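Side-chain contacts in putative uronate isomerase (Thermotoga maritima, PDB 4NAR), which may interconvert the stereoisomers of a small hydroxy acid, as lactate racemases do, although its own substrate is not established: residues 332-335 with 336-339; 344-347 with 348-351; 404-407 with 408-411. All coordinates share one frame; numbering follows the deposited sequence.

Contact 1. Residues 332-335 with 336-339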
ATOM      1  N   LYS A 332     -11.685   7.341  15.894  1.00 30.25           N
ATOM      2  CA  LYS A 332     -12.549   6.230  15.526  1.00 21.20           C
ATOM      3  C   LYS A 332     -13.977   6.396  16.019  1.00 21.85           C
ATOM      4  O   LYS A 332     -14.924   6.116  15.275  1.00 30.77           O
ATOM      5  CB  LYS A 332     -11.984   4.906  16.037  1.00 32.00           C
ATOM      6  CG  LYS A 332     -12.542   3.697  15.295  1.00 37.17           C
ATOM      7  CD  LYS A 332     -12.524   2.456  16.164  1.00 37.97           C
ATOM      8  CE  LYS A 332     -11.140   2.179  16.697  1.00 45.33           C
ATOM      9  NZ  LYS A 332     -10.971   0.737  17.070  1.00 48.98           N
ATOM     10  N   ASP A 333     -14.137   6.845  17.262  1.00 20.27           N
ATOM     11  CA  ASP A 333     -15.473   6.961  17.846  1.00 31.86           C
ATOM     12  C   ASP A 333     -16.308   8.076  17.221  1.00 24.06           C
ATOM     13  O   ASP A 333     -17.526   7.946  17.101  1.00 27.89           O
ATOM     14  CB  ASP A 333     -15.424   7.073  19.376  1.00 36.55           C
ATOM     15  CG  ASP A 333     -15.151   5.730  20.048  1.00 43.63           C
ATOM     16  OD1 ASP A 333     -15.279   4.671  19.382  1.00 42.09           O
ATOM     17  OD2 ASP A 333     -14.805   5.736  21.250  1.00 49.24           O
ATOM     18  N   TYR A 334     -15.658   9.156  16.797  1.00 23.38           N
ATOM     19  CA  TYR A 334     -16.356  10.191  16.042  1.00 24.43           C
ATOM     20  C   TYR A 334     -16.835   9.648  14.694  1.00 19.14           C
ATOM     21  O   TYR A 334     -17.943   9.959  14.241  1.00 25.59           O
ATOM     22  CB  TYR A 334     -15.454  11.405  15.815  1.00 21.53           C
ATOM     23  CG  TYR A 334     -16.101  12.474  14.966  1.00 19.62           C
ATOM     24  CD1 TYR A 334     -16.708  13.581  15.548  1.00 20.88           C
ATOM     25  CD2 TYR A 334     -16.121  12.370  13.580  1.00 21.43           C
ATOM     26  CE1 TYR A 334     -17.318  14.561  14.759  1.00 21.66           C
ATOM     27  CE2 TYR A 334     -16.725  13.330  12.789  1.00 19.21           C
ATOM     28  CZ  TYR A 334     -17.317  14.429  13.378  1.00 25.27           C
ATOM     29  OH  TYR A 334     -17.904  15.387  12.574  1.00 35.13           O
ATOM     30  N   VAL A 335     -15.993   8.846  14.046  1.00 18.28           N
ATOM     31  CA  VAL A 335     -16.286   8.376  12.693  1.00 19.01           C
ATOM     32  C   VAL A 335     -17.424   7.339  12.682  1.00 26.05           C
ATOM     33  O   VAL A 335     -18.318   7.388  11.826  1.00 24.16           O
ATOM     34  CB  VAL A 335     -15.000   7.867  11.992  1.00 22.71           C
ATOM     35  CG1 VAL A 335     -15.295   7.322  10.592  1.00 19.07           C
ATOM     36  CG2 VAL A 335     -13.976   8.996  11.929  1.00 20.03           C
ATOM     37  N   LYS A 336     -17.399   6.426  13.648  1.00 27.81           N
ATOM     38  CA  LYS A 336     -18.493   5.471  13.827  1.00 33.67           C
ATOM     39  C   LYS A 336     -19.817   6.194  14.012  1.00 34.92           C
ATOM     40  O   LYS A 336     -20.842   5.777  13.474  1.00 38.40           O
ATOM     41  CB  LYS A 336     -18.236   4.580  15.038  1.00 29.22           C
ATOM     42  CG  LYS A 336     -17.292   3.432  14.761  1.00 34.51           C
ATOM     43  CD  LYS A 336     -16.585   3.034  16.042  1.00 43.36           C
ATOM     44  CE  LYS A 336     -16.305   1.551  16.080  1.00 39.87           C
ATOM     45  NZ  LYS A 336     -17.060   0.907  17.195  1.00 46.72           N
ATOM     46  N   TRP A 337     -19.782   7.282  14.778  1.00 33.31           N
ATOM     47  CA  TRP A 337     -20.957   8.110  14.991  1.00 30.94           C
ATOM     48  C   TRP A 337     -21.396   8.769  13.679  1.00 32.19           C
ATOM     49  O   TRP A 337     -22.588   8.835  13.358  1.00 34.59           O
ATOM     50  CB  TRP A 337     -20.659   9.178  16.042  1.00 21.78           C
ATOM     51  CG  TRP A 337     -21.693  10.269  16.085  1.00 31.50           C
ATOM     52  CD1 TRP A 337     -22.886  10.245  16.760  1.00 36.14           C
ATOM     53  CD2 TRP A 337     -21.630  11.547  15.429  1.00 30.06           C
ATOM     54  NE1 TRP A 337     -23.567  11.428  16.561  1.00 42.92           N
ATOM     55  CE2 TRP A 337     -22.815  12.248  15.747  1.00 37.72           C
ATOM     56  CE3 TRP A 337     -20.683  12.174  14.605  1.00 30.82           C
ATOM     57  CZ2 TRP A 337     -23.082  13.536  15.278  1.00 37.16           C
ATOM     58  CZ3 TRP A 337     -20.950  13.452  14.128  1.00 32.95           C
ATOM     59  CH2 TRP A 337     -22.140  14.119  14.466  1.00 39.25           C
ATOM     60  N   TYR A 338     -20.424   9.257  12.922  1.00 32.00           N
ATOM     61  CA  TYR A 338     -20.707   9.932  11.657  1.00 33.20           C
ATOM     62  C   TYR A 338     -21.361   8.946  10.672  1.00 35.15           C
ATOM     63  O   TYR A 338     -22.189   9.332   9.843  1.00 34.06           O
ATOM     64  CB  TYR A 338     -19.405  10.505  11.086  1.00 19.14           C
ATOM     65  CG  TYR A 338     -19.561  11.326   9.831  1.00 21.77           C
ATOM     66  CD1 TYR A 338     -19.437  10.744   8.574  1.00 21.38           C
ATOM     67  CD2 TYR A 338     -19.795  12.694   9.895  1.00 21.45           C
ATOM     68  CE1 TYR A 338     -19.558  11.499   7.409  1.00 21.57           C
ATOM     69  CE2 TYR A 338     -19.922  13.457   8.733  1.00 24.04           C
ATOM     70  CZ  TYR A 338     -19.798  12.847   7.495  1.00 25.03           C
ATOM     71  OH  TYR A 338     -19.930  13.577   6.343  1.00 30.30           O
ATOM     72  N   LEU A 339     -20.984   7.672  10.770  1.00 28.57           N
ATOM     73  CA  LEU A 339     -21.549   6.639   9.905  1.00 33.94           C
ATOM     74  C   LEU A 339     -22.952   6.184  10.335  1.00 38.03           C
ATOM     75  O   LEU A 339     -23.724   5.666   9.519  1.00 37.77           O
ATOM     76  CB  LEU A 339     -20.584   5.457   9.767  1.00 26.84           C
ATOM     77  CG  LEU A 339     -19.357   5.892   8.960  1.00 28.15           C
ATOM     78  CD1 LEU A 339     -18.176   4.982   9.251  1.00 41.90           C
ATOM     79  CD2 LEU A 339     -19.670   5.883   7.483  1.00 26.10           C
TER
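Over one face of the Tyr-334 ring stands Trp-337 CE3, above the middle of the phenol. The indole leans rather than lies flat, its plane turned 57° from that of the tyrosine, and the closest approach is Trp-337 CZ3 to Tyr-334 CZ at 3.8 Å. At the indole's edge, near its plane, sits the backbone oxygen Tyr-334 O, 3.5 Å from Trp-337 CE3. His-330 stacks with the Tyr-334 ring and His-342 with that of Tyr-338. Both Tyr-334 and Trp-337 have CG trans to their own backbone N (chi1 177° and 166°), which swings the rings along the same flank of the chain, where Phe-362 meets both. This i to i+3 meeting, like the i to i+4 bonds that follow, belongs to successive turns of an alpha-helix, here helix 332-341. Lys-336 N gives Lys-332 O a nearly straight bond of 3.0 Å, while Tyr-338 N reaches Tyr-334 O at 2.9 Å along a more bent path. On another flank the two lysines run alongside each other, Lys-332 CD lying 3.9 Å from Lys-336 CE; long aliphatic stems suit this partly exposed place, and Lys-332 NZ ends on Leu-185 O. Branched aliphatic residues suit the buried side, where Val-335 CG1 touches Leu-339 CD1 at 3.9 Å; Val-335 packs against helix 347-357, and Leu-339 against Trp-181.

Contact 2. Residues 344-347 with 348-351. With SO4 (sulfate ion), chain B.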
ATOM      1  N   ASP A 344     -24.318   5.611   4.193  1.00 23.31           N
ATOM      2  CA  ASP A 344     -23.807   5.398   2.839  1.00 24.85           C
ATOM      3  C   ASP A 344     -22.356   5.875   2.622  1.00 27.21           C
ATOM      4  O   ASP A 344     -21.774   5.629   1.559  1.00 30.40           O
ATOM      5  CB  ASP A 344     -24.712   6.103   1.831  1.00 33.82           C
ATOM      6  CG  ASP A 344     -24.795   7.607   2.077  1.00 44.11           C
ATOM      7  OD1 ASP A 344     -24.558   8.045   3.235  1.00 40.41           O
ATOM      8  OD2 ASP A 344     -25.106   8.355   1.120  1.00 50.15           O
ATOM      9  N   PHE A 345     -21.774   6.558   3.610  1.00 27.04           N
ATOM     10  CA  PHE A 345     -20.447   7.155   3.438  1.00 23.97           C
ATOM     11  C   PHE A 345     -19.397   6.075   3.199  1.00 27.31           C
ATOM     12  O   PHE A 345     -19.435   5.005   3.829  1.00 29.44           O
ATOM     13  CB  PHE A 345     -20.070   8.001   4.655  1.00 23.04           C
ATOM     14  CG  PHE A 345     -18.852   8.859   4.446  1.00 23.93           C
ATOM     15  CD1 PHE A 345     -17.598   8.434   4.887  1.00 19.21           C
ATOM     16  CD2 PHE A 345     -18.958  10.099   3.812  1.00 20.52           C
ATOM     17  CE1 PHE A 345     -16.469   9.235   4.702  1.00 19.02           C
ATOM     18  CE2 PHE A 345     -17.831  10.909   3.624  1.00 20.58           C
ATOM     19  CZ  PHE A 345     -16.588  10.474   4.062  1.00 20.01           C
ATOM     20  N   ASN A 346     -18.477   6.360   2.280  1.00 18.91           N
ATOM     21  CA  ASN A 346     -17.471   5.392   1.861  1.00 21.91           C
ATOM     22  C   ASN A 346     -16.509   4.972   2.989  1.00 28.93           C
ATOM     23  O   ASN A 346     -15.801   5.808   3.557  1.00 26.84           O
ATOM     24  CB  ASN A 346     -16.668   5.938   0.680  1.00 19.62           C
ATOM     25  CG  ASN A 346     -15.622   4.954   0.195  1.00 24.40           C
ATOM     26  OD1 ASN A 346     -14.499   4.903   0.724  1.00 23.66           O
ATOM     27  ND2 ASN A 346     -15.989   4.146  -0.804  1.00 21.20           N
ATOM     28  N   LYS A 347     -16.449   3.672   3.269  1.00 26.21           N
ATOM     29  CA  LYS A 347     -15.684   3.171   4.405  1.00 26.55           C
ATOM     30  C   LYS A 347     -14.160   3.194   4.243  1.00 26.93           C
ATOM     31  O   LYS A 347     -13.425   3.165   5.246  1.00 27.69           O
ATOM     32  CB  LYS A 347     -16.181   1.778   4.797  1.00 27.37           C
ATOM     33  CG  LYS A 347     -17.502   1.833   5.556  1.00 23.84           C
ATOM     34  CD  LYS A 347     -18.080   0.456   5.800  1.00 34.81           C
ATOM     35  CE  LYS A 347     -19.469   0.559   6.425  1.00 33.99           C
ATOM     36  NZ  LYS A 347     -19.371   0.554   7.902  1.00 44.68           N
ATOM     37  N   ASN A 348     -13.690   3.252   2.996  1.00 27.93           N
ATOM     38  CA  ASN A 348     -12.261   3.358   2.709  1.00 22.96           C
ATOM     39  C   ASN A 348     -11.771   4.743   3.165  1.00 19.13           C
ATOM     40  O   ASN A 348     -10.827   4.850   3.963  1.00 22.01           O
ATOM     41  CB  ASN A 348     -11.990   3.118   1.208  1.00 25.08           C
ATOM     42  CG  ASN A 348     -10.508   2.838   0.892  1.00 26.65           C
ATOM     43  OD1 ASN A 348      -9.603   3.061   1.720  1.00 25.64           O
ATOM     44  ND2 ASN A 348     -10.259   2.354  -0.323  1.00 26.46           N
ATOM     45  N   VAL A 349     -12.427   5.791   2.672  1.00 18.08           N
ATOM     46  CA  VAL A 349     -12.224   7.149   3.182  1.00 22.84           C
ATOM     47  C   VAL A 349     -12.390   7.227   4.714  1.00 24.79           C
ATOM     48  O   VAL A 349     -11.577   7.861   5.409  1.00 19.32           O
ATOM     49  CB  VAL A 349     -13.203   8.145   2.523  1.00 21.39           C
ATOM     50  CG1 VAL A 349     -13.098   9.534   3.177  1.00 17.86           C
ATOM     51  CG2 VAL A 349     -12.956   8.217   1.018  1.00 13.46           C
ATOM     52  N   ALA A 350     -13.439   6.587   5.233  1.00 18.54           N
ATOM     53  CA  ALA A 350     -13.660   6.577   6.676  1.00 27.37           C
ATOM     54  C   ALA A 350     -12.451   5.980   7.395  1.00 27.28           C
ATOM     55  O   ALA A 350     -11.947   6.548   8.378  1.00 23.36           O
ATOM     56  CB  ALA A 350     -14.941   5.799   7.034  1.00 27.65           C
ATOM     57  N   ALA A 351     -11.978   4.836   6.906  1.00 21.03           N
ATOM     58  CA  ALA A 351     -10.826   4.183   7.529  1.00 21.40           C
ATOM     59  C   ALA A 351      -9.571   5.072   7.429  1.00 19.45           C
ATOM     60  O   ALA A 351      -8.800   5.197   8.394  1.00 17.59           O
ATOM     61  CB  ALA A 351     -10.583   2.789   6.903  1.00 12.81           C
TER
HETATM   62  S   SO4 B 501      -5.971   1.859  -1.554  1.00 31.62           S
HETATM   63  O1  SO4 B 501      -6.151   0.553  -0.896  1.00 33.24           O
HETATM   64  O2  SO4 B 501      -5.462   1.646  -2.918  1.00 33.74           O
HETATM   65  O3  SO4 B 501      -7.259   2.568  -1.581  1.00 28.25           O
HETATM   66  O4  SO4 B 501      -4.996   2.664  -0.786  1.00 36.75           O
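Helix 347-357 begins with an asparagine N-cap, in which the side chain of Asn-346 folds back over the first turn and receives backbone N-H groups there. Its OD1 takes Val-349 N at 3.0 Å, a nearly straight bond (164° at the hydrogen) arriving in the plane of the amide. The same oxygen takes a weak, strongly bent bond from Asn-348 N at 2.9 Å. With CG trans to the backbone N (chi1 -179°) and the amide turned roughly across the chain, OD1 is brought to these two donors, which have no preceding helical turn to serve them. Asparagine suits this place because its short side chain carries an acceptor just far enough to meet them. The backbone takes over at once: Ala-350 N bonds to Asn-346 O at 3.0 Å, and Ala-351 N to Lys-347 O. Just before the cap, Phe-345 stands where a hydrophobic staple has its first residue. Its CD1 lies 4.3 Å from Ala-350 CB, a loose contact, while CE1 comes closer to Val-349 CG1, at 3.7 Å, the two side chains crossing at about a right angle. The ring is also met edge-to-face by Tyr-338. Asn-348 turns elsewhere, its ND2 donating to O3 of a sulfate at 3.3 Å. That ion, probably from the crystallisation liquor, is also bonded by Thr-72 OG1, His-180 NE2 and Trp-283 NE1, so the helix start borders a place able to hold an anion.

Contact 3. Residues 404-407 with 408-411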
ATOM      1  N   PHE A 404      15.307  20.520  14.465  1.00 22.78           N
ATOM      2  CA  PHE A 404      14.751  19.272  15.004  1.00 34.80           C
ATOM      3  C   PHE A 404      15.779  18.268  15.508  1.00 33.36           C
ATOM      4  O   PHE A 404      15.602  17.059  15.323  1.00 36.10           O
ATOM      5  CB  PHE A 404      13.771  18.614  14.006  1.00 29.20           C
ATOM      6  CG  PHE A 404      12.569  19.470  13.695  1.00 27.87           C
ATOM      7  CD1 PHE A 404      11.412  19.374  14.455  1.00 28.08           C
ATOM      8  CD2 PHE A 404      12.618  20.412  12.678  1.00 27.55           C
ATOM      9  CE1 PHE A 404      10.302  20.185  14.183  1.00 31.04           C
ATOM     10  CE2 PHE A 404      11.516  21.224  12.401  1.00 29.95           C
ATOM     11  CZ  PHE A 404      10.357  21.108  13.153  1.00 24.43           C
HETATM   12  N   MSE A 405      16.826  18.764  16.167  1.00 35.47           N
HETATM   13  CA  MSE A 405      17.897  17.894  16.668  1.00 46.02           C
HETATM   14  C   MSE A 405      17.934  17.786  18.188  1.00 42.07           C
HETATM   15  O   MSE A 405      18.806  17.121  18.752  1.00 43.48           O
HETATM   16  CB  MSE A 405      19.259  18.381  16.176  1.00 62.74           C
HETATM   17  CG  MSE A 405      19.207  19.132  14.856  1.00 70.98           C
HETATM   18 SE   MSE A 405      20.430  18.383  13.518  1.00166.92          SE
HETATM   19  CE  MSE A 405      19.241  17.038  12.711  1.00 44.78           C
ATOM     20  N   ASP A 406      16.995  18.452  18.846  1.00 47.07           N
ATOM     21  CA  ASP A 406      16.860  18.383  20.298  1.00 52.55           C
ATOM     22  C   ASP A 406      16.555  16.949  20.745  1.00 56.78           C
ATOM     23  O   ASP A 406      16.178  16.096  19.929  1.00 44.35           O
ATOM     24  CB  ASP A 406      15.760  19.338  20.747  1.00 53.72           C
ATOM     25  CG  ASP A 406      14.932  19.851  19.577  1.00 68.04           C
ATOM     26  OD1 ASP A 406      13.828  19.306  19.345  1.00 68.49           O
ATOM     27  OD2 ASP A 406      15.390  20.786  18.873  1.00 70.63           O
ATOM     28  N   GLU A 407      16.729  16.679  22.035  1.00 57.18           N
ATOM     29  CA  GLU A 407      16.650  15.302  22.527  1.00 59.46           C
ATOM     30  C   GLU A 407      15.370  14.539  22.144  1.00 59.11           C
ATOM     31  O   GLU A 407      15.447  13.344  21.834  1.00 60.64           O
ATOM     32  CB  GLU A 407      16.883  15.247  24.038  1.00 68.32           C
ATOM     33  CG  GLU A 407      15.774  15.866  24.862  1.00 79.08           C
ATOM     34  CD  GLU A 407      16.156  16.028  26.319  1.00 92.33           C
ATOM     35  OE1 GLU A 407      17.166  16.717  26.594  1.00 94.87           O
ATOM     36  OE2 GLU A 407      15.451  15.466  27.187  1.00 97.87           O
ATOM     37  N   ASP A 408      14.213  15.207  22.149  1.00 43.71           N
ATOM     38  CA  ASP A 408      12.954  14.509  21.871  1.00 47.75           C
ATOM     39  C   ASP A 408      12.260  14.918  20.554  1.00 45.51           C
ATOM     40  O   ASP A 408      11.029  14.860  20.427  1.00 43.27           O
ATOM     41  CB  ASP A 408      12.007  14.608  23.069  1.00 60.21           C
ATOM     42  CG  ASP A 408      12.497  13.795  24.263  1.00 74.92           C
ATOM     43  OD1 ASP A 408      13.398  12.949  24.072  1.00 85.19           O
ATOM     44  OD2 ASP A 408      11.982  13.989  25.389  1.00 73.21           O
ATOM     45  N   SER A 409      13.062  15.321  19.574  1.00 36.44           N
ATOM     46  CA  SER A 409      12.563  15.545  18.227  1.00 37.93           C
ATOM     47  C   SER A 409      13.278  14.619  17.250  1.00 38.18           C
ATOM     48  O   SER A 409      14.357  14.103  17.549  1.00 41.01           O
ATOM     49  CB  SER A 409      12.740  17.003  17.808  1.00 36.09           C
ATOM     50  OG  SER A 409      12.100  17.862  18.735  1.00 37.32           O
ATOM     51  N   LEU A 410      12.676  14.404  16.086  1.00 35.63           N
ATOM     52  CA  LEU A 410      13.261  13.513  15.094  1.00 26.30           C
ATOM     53  C   LEU A 410      12.969  13.975  13.669  1.00 27.08           C
ATOM     54  O   LEU A 410      11.818  14.257  13.310  1.00 30.14           O
ATOM     55  CB  LEU A 410      12.755  12.080  15.288  1.00 31.56           C
ATOM     56  CG  LEU A 410      13.783  11.020  15.716  1.00 38.00           C
ATOM     57  CD1 LEU A 410      13.380   9.649  15.187  1.00 31.00           C
ATOM     58  CD2 LEU A 410      15.222  11.376  15.294  1.00 26.18           C
ATOM     59  N   TRP A 411      14.025  14.035  12.867  1.00 23.77           N
ATOM     60  CA  TRP A 411      13.943  14.359  11.453  1.00 26.77           C
ATOM     61  C   TRP A 411      14.083  13.031  10.712  1.00 27.43           C
ATOM     62  O   TRP A 411      15.177  12.467  10.623  1.00 31.21           O
ATOM     63  CB  TRP A 411      15.077  15.322  11.094  1.00 19.58           C
ATOM     64  CG  TRP A 411      15.045  15.925   9.726  1.00 28.69           C
ATOM     65  CD1 TRP A 411      15.755  15.514   8.633  1.00 24.16           C
ATOM     66  CD2 TRP A 411      14.307  17.088   9.311  1.00 28.89           C
ATOM     67  NE1 TRP A 411      15.496  16.339   7.560  1.00 24.88           N
ATOM     68  CE2 TRP A 411      14.607  17.310   7.950  1.00 28.43           C
ATOM     69  CE3 TRP A 411      13.412  17.954   9.953  1.00 26.44           C
ATOM     70  CZ2 TRP A 411      14.047  18.362   7.223  1.00 29.78           C
ATOM     71  CZ3 TRP A 411      12.859  18.995   9.235  1.00 26.43           C
ATOM     72  CH2 TRP A 411      13.174  19.189   7.882  1.00 30.59           C
TER
HETATM   73  O   HOH W   1      13.246  17.563  22.256  1.00 48.95           O
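Asp-406 O receives Ser-409 N at 3.2 Å in a nearly straight bond, 170° at the hydrogen, although the donor comes from well above the carbonyl plane. Beside it Ser-409 OG points to Asp-406 OD1; the modelled separation of 2.3 Å is too short to trust, but the serine hydroxyl is also bonded by Arg-270 NE, which suits a small polar residue at this buried spot. Between the two, Glu-407 and Asp-408 extend side by side, Glu-407 OE2 lying 4.2 Å from Asp-408 OD2 as modelled, though the glutamate is poorly ordered. Any strain between these like charges is probably eased by Arg-266, which forms a salt bridge with Asp-408 OD1. An alanine here in place of Asp-408 removes that carboxylate, and the guanidinium of Arg-266 would probably be left without this mate and freer to turn. Further along, Trp-411 has CG trans to its backbone N (chi1 -171°), which carries the indole towards Phe-404; CD2 of Phe-404 lies 3.7 Å from CZ3 of Trp-411, the planes inclined at 33°. Large apolar rings fit because both also lie on Val-272 of strand 268-274, and Ser-409 CB sits at the edge of the Phe-404 ring. Asp-406 to Ser-409 form a type I beta turn, with the two rings meeting beyond it, and the turn leads into strand 409-412 at the margin of a five-stranded parallel sheet.

In the fold
Followed from the N terminus, the three contacts come in series, none nested in or crossing another, and each lies within one unbroken run of chain. Contact 1 belongs to helix 332-341; after a short connection contact 2 starts helix 347-357, so the pair spans two successive helices joined by a short loop. They touch directly: Leu-339 CD2 is 3.6 Å from Phe-345 CB, and Val-335 CG1 meets Ala-350 CB, which binds the two helices and their connection together. Contact 3 stands apart, its centre about 34 Å from that of contact 1 and about 35 Å from that of contact 2. It joins the loop after strand 392-393 to strand 409-412, beside strand 268-274.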